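PDB 6Z3U: protein kinase domain-containing protein from Chaetomium thermophilum, which probably acts as the cyclin-dependent serine/threonine kinase of the CAK complex, transferring phosphate from ATP to proteins such as the RNA polymerase II C-terminal domain. Local coordinates for residues 338-346 with 357-366. Sequence-based numbering, arbitrary orientation.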
# COMPACT_ATOMS: atom_id res chain seq x y z
N PRO B 338 31.71 -8.22 -24.20
CA PRO B 338 30.69 -7.48 -24.95
C PRO B 338 29.30 -8.08 -24.72
O PRO B 338 29.14 -9.29 -24.56
CB PRO B 338 31.12 -7.62 -26.41
CG PRO B 338 32.58 -7.94 -26.35
CD PRO B 338 32.77 -8.74 -25.10
N VAL B 339 28.30 -7.19 -24.70
CA VAL B 339 26.93 -7.62 -24.44
C VAL B 339 26.48 -8.58 -25.53
O VAL B 339 26.61 -8.30 -26.73
CB VAL B 339 26.01 -6.40 -24.35
CG1 VAL B 339 24.58 -6.83 -24.09
CG2 VAL B 339 26.50 -5.46 -23.27
N TRP B 340 25.96 -9.73 -25.11
CA TRP B 340 25.47 -10.73 -26.06
C TRP B 340 24.16 -10.29 -26.69
O TRP B 340 23.27 -9.75 -26.01
CB TRP B 340 25.27 -12.07 -25.36
CG TRP B 340 26.48 -12.57 -24.63
CD1 TRP B 340 26.68 -12.60 -23.28
CD2 TRP B 340 27.67 -13.12 -25.22
NE1 TRP B 340 27.91 -13.13 -22.99
CE2 TRP B 340 28.54 -13.46 -24.16
CE3 TRP B 340 28.08 -13.35 -26.54
CZ2 TRP B 340 29.80 -14.02 -24.38
CZ3 TRP B 340 29.33 -13.91 -26.75
CH2 TRP B 340 30.17 -14.24 -25.68
N GLY B 341 24.03 -10.52 -28.00
CA GLY B 341 22.81 -10.20 -28.71
C GLY B 341 21.81 -11.35 -28.71
O GLY B 341 22.05 -12.41 -28.14
N LYS B 342 20.68 -11.12 -29.38
CA LYS B 342 19.62 -12.12 -29.42
C LYS B 342 20.15 -13.46 -29.92
O LYS B 342 19.80 -14.51 -29.37
CB LYS B 342 18.46 -11.65 -30.29
CG LYS B 342 17.78 -10.38 -29.80
CD LYS B 342 16.67 -9.93 -30.73
CE LYS B 342 16.25 -8.49 -30.44
NZ LYS B 342 15.23 -7.96 -31.40
N ASP B 343 20.97 -13.45 -30.97
CA ASP B 343 21.44 -14.70 -31.54
C ASP B 343 22.18 -15.54 -30.50
O ASP B 343 22.02 -16.76 -30.45
CB ASP B 343 22.34 -14.42 -32.74
CG ASP B 343 21.60 -13.71 -33.86
OD1 ASP B 343 20.41 -13.37 -33.66
OD2 ASP B 343 22.19 -13.50 -34.94
N ALA B 344 22.97 -14.89 -29.65
CA ALA B 344 23.77 -15.63 -28.68
C ALA B 344 22.90 -16.41 -27.71
O ALA B 344 23.32 -17.46 -27.21
CB ALA B 344 24.69 -14.67 -27.92
N TYR B 345 21.69 -15.93 -27.44
CA TYR B 345 20.80 -16.63 -26.53
C TYR B 345 20.10 -17.81 -27.18
O TYR B 345 19.60 -18.69 -26.47
CB TYR B 345 19.74 -15.67 -25.99
CG TYR B 345 20.28 -14.62 -25.04
CD1 TYR B 345 20.99 -13.53 -25.51
CD2 TYR B 345 20.06 -14.72 -23.67
CE1 TYR B 345 21.49 -12.58 -24.64
CE2 TYR B 345 20.54 -13.77 -22.80
CZ TYR B 345 21.26 -12.70 -23.29
OH TYR B 345 21.75 -11.75 -22.42
N MET B 346 20.07 -17.87 -28.51
CA MET B 346 19.31 -18.90 -29.20
C MET B 346 19.84 -20.29 -28.86
O MET B 346 19.06 -21.25 -28.75
CB MET B 346 19.36 -18.67 -30.71
CG MET B 346 18.12 -19.13 -31.46
SD MET B 346 16.66 -18.14 -31.08
CE MET B 346 17.14 -16.54 -31.74
N VAL B 357 13.03 -16.02 -27.48
CA VAL B 357 14.33 -15.51 -27.07
C VAL B 357 14.39 -14.00 -27.29
O VAL B 357 15.14 -13.30 -26.60
CB VAL B 357 15.45 -16.25 -27.82
CG1 VAL B 357 16.78 -15.54 -27.62
CG2 VAL B 357 15.53 -17.69 -27.34
N ASP B 358 13.61 -13.47 -28.23
CA ASP B 358 13.51 -12.03 -28.38
C ASP B 358 12.97 -11.40 -27.10
O ASP B 358 13.52 -10.42 -26.59
CB ASP B 358 12.62 -11.69 -29.57
CG ASP B 358 12.54 -10.19 -29.84
OD1 ASP B 358 13.56 -9.62 -30.27
OD2 ASP B 358 11.46 -9.60 -29.63
N LEU B 359 11.90 -11.97 -26.55
CA LEU B 359 11.34 -11.46 -25.30
C LEU B 359 12.33 -11.61 -24.16
O LEU B 359 12.54 -10.68 -23.38
CB LEU B 359 10.03 -12.19 -24.99
CG LEU B 359 9.27 -11.76 -23.74
CD1 LEU B 359 8.88 -10.31 -23.85
CD2 LEU B 359 8.05 -12.63 -23.52
N LEU B 360 12.93 -12.80 -24.03
CA LEU B 360 13.90 -13.02 -22.96
C LEU B 360 15.01 -11.97 -22.99
O LEU B 360 15.37 -11.40 -21.96
CB LEU B 360 14.50 -14.42 -23.09
CG LEU B 360 14.99 -15.16 -21.84
CD1 LEU B 360 16.23 -15.99 -22.18
CD2 LEU B 360 15.29 -14.23 -20.67
N TRP B 361 15.54 -11.70 -24.18
CA TRP B 361 16.65 -10.76 -24.31
C TRP B 361 16.24 -9.34 -23.94
O TRP B 361 17.04 -8.59 -23.38
CB TRP B 361 17.18 -10.80 -25.74
CG TRP B 361 18.26 -9.82 -26.03
CD1 TRP B 361 19.58 -9.92 -25.71
CD2 TRP B 361 18.11 -8.57 -26.72
NE1 TRP B 361 20.26 -8.82 -26.16
CE2 TRP B 361 19.38 -7.98 -26.79
CE3 TRP B 361 17.02 -7.91 -27.29
CZ2 TRP B 361 19.59 -6.74 -27.39
CZ3 TRP B 361 17.23 -6.68 -27.89
CH2 TRP B 361 18.51 -6.11 -27.94
N ARG B 362 14.99 -8.95 -24.23
CA ARG B 362 14.55 -7.61 -23.88
C ARG B 362 14.37 -7.45 -22.38
O ARG B 362 14.54 -6.34 -21.85
CB ARG B 362 13.25 -7.26 -24.61
CG ARG B 362 13.39 -7.19 -26.12
CD ARG B 362 12.21 -6.49 -26.76
NE ARG B 362 12.14 -6.72 -28.21
CZ ARG B 362 12.86 -6.07 -29.11
NH1 ARG B 362 13.72 -5.13 -28.73
NH2 ARG B 362 12.73 -6.35 -30.40
N THR B 363 14.02 -8.53 -21.67
CA THR B 363 13.86 -8.44 -20.22
C THR B 363 15.19 -8.39 -19.49
O THR B 363 15.22 -7.99 -18.32
CB THR B 363 13.06 -9.63 -19.69
OG1 THR B 363 13.79 -10.84 -19.93
CG2 THR B 363 11.71 -9.72 -20.37
N LEU B 364 16.29 -8.78 -20.14
CA LEU B 364 17.60 -8.82 -19.51
C LEU B 364 18.53 -7.76 -20.10
O LEU B 364 19.72 -8.01 -20.33
CB LEU B 364 18.22 -10.21 -19.66
CG LEU B 364 17.36 -11.36 -19.12
CD1 LEU B 364 18.11 -12.68 -19.21
CD2 LEU B 364 16.93 -11.09 -17.69
N GLN B 365 17.99 -6.57 -20.35
CA GLN B 365 18.82 -5.44 -20.73
C GLN B 365 19.49 -4.86 -19.50
O GLN B 365 18.84 -4.64 -18.47
CB GLN B 365 17.97 -4.37 -21.43
CG GLN B 365 17.39 -4.81 -22.76
CD GLN B 365 18.47 -5.14 -23.77
OE1 GLN B 365 19.20 -4.26 -24.23
NE2 GLN B 365 18.59 -6.41 -24.11
N LEU B 366 20.79 -4.60 -19.60
CA LEU B 366 21.55 -4.12 -18.45
C LEU B 366 21.01 -2.77 -17.98
O LEU B 366 20.68 -2.60 -16.80
CB LEU B 366 23.03 -4.02 -18.81
CG LEU B 366 23.68 -5.35 -19.17
CD1 LEU B 366 25.03 -5.14 -19.83
CD2 LEU B 366 23.82 -6.22 -17.93
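The carboxylate of Asp358 is gripped on both oxygens: OD1 takes the ammonium of Lys342 in a salt bridge (Lys342 NZ to Asp358 OD1 2.6 Å), nearly along its C-O axis, while OD2 meets Arg362 NE from above the carboxylate plane and also bonds His380. Two cations therefore flank a single acid, which probably offsets the closeness of Lys342 NZ to the Arg362 guanidinium. The outstretched Lys342 chain passes across the indole of Trp361 on its way. Lys342 CG lies over the six-membered ring of Trp361 in a CH-pi contact, 4.0 Å from its centroid, and the Gln365 amide nitrogen, NE2, covers the opposite face of the indole. From the five-membered ring, Trp361 NE1 donates to Trp340 O (3.2 Å), on a lone pair in the carbonyl plane, with an N-H...O angle of 142°. The contact belongs to the helical C-terminal lobe of the kinase fold, where segments 342-346 and 357-363 of two helices run at 119° to each other. With CG anti to the backbone N (chi1 176°), Trp361 turns its edge toward the face of Tyr345 in an offset edge-to-face pair, Trp361 CD1 3.4 Å from Tyr345 CE1. Val357 CG1 packs against Tyr345 CB, and Leu360 and Leu364 extend this apolar patch to Phe286 and Met284 of helix 276-291. In the flanking loops, Val339 CG2 packs against Leu366 CD1 at 3.8 Å.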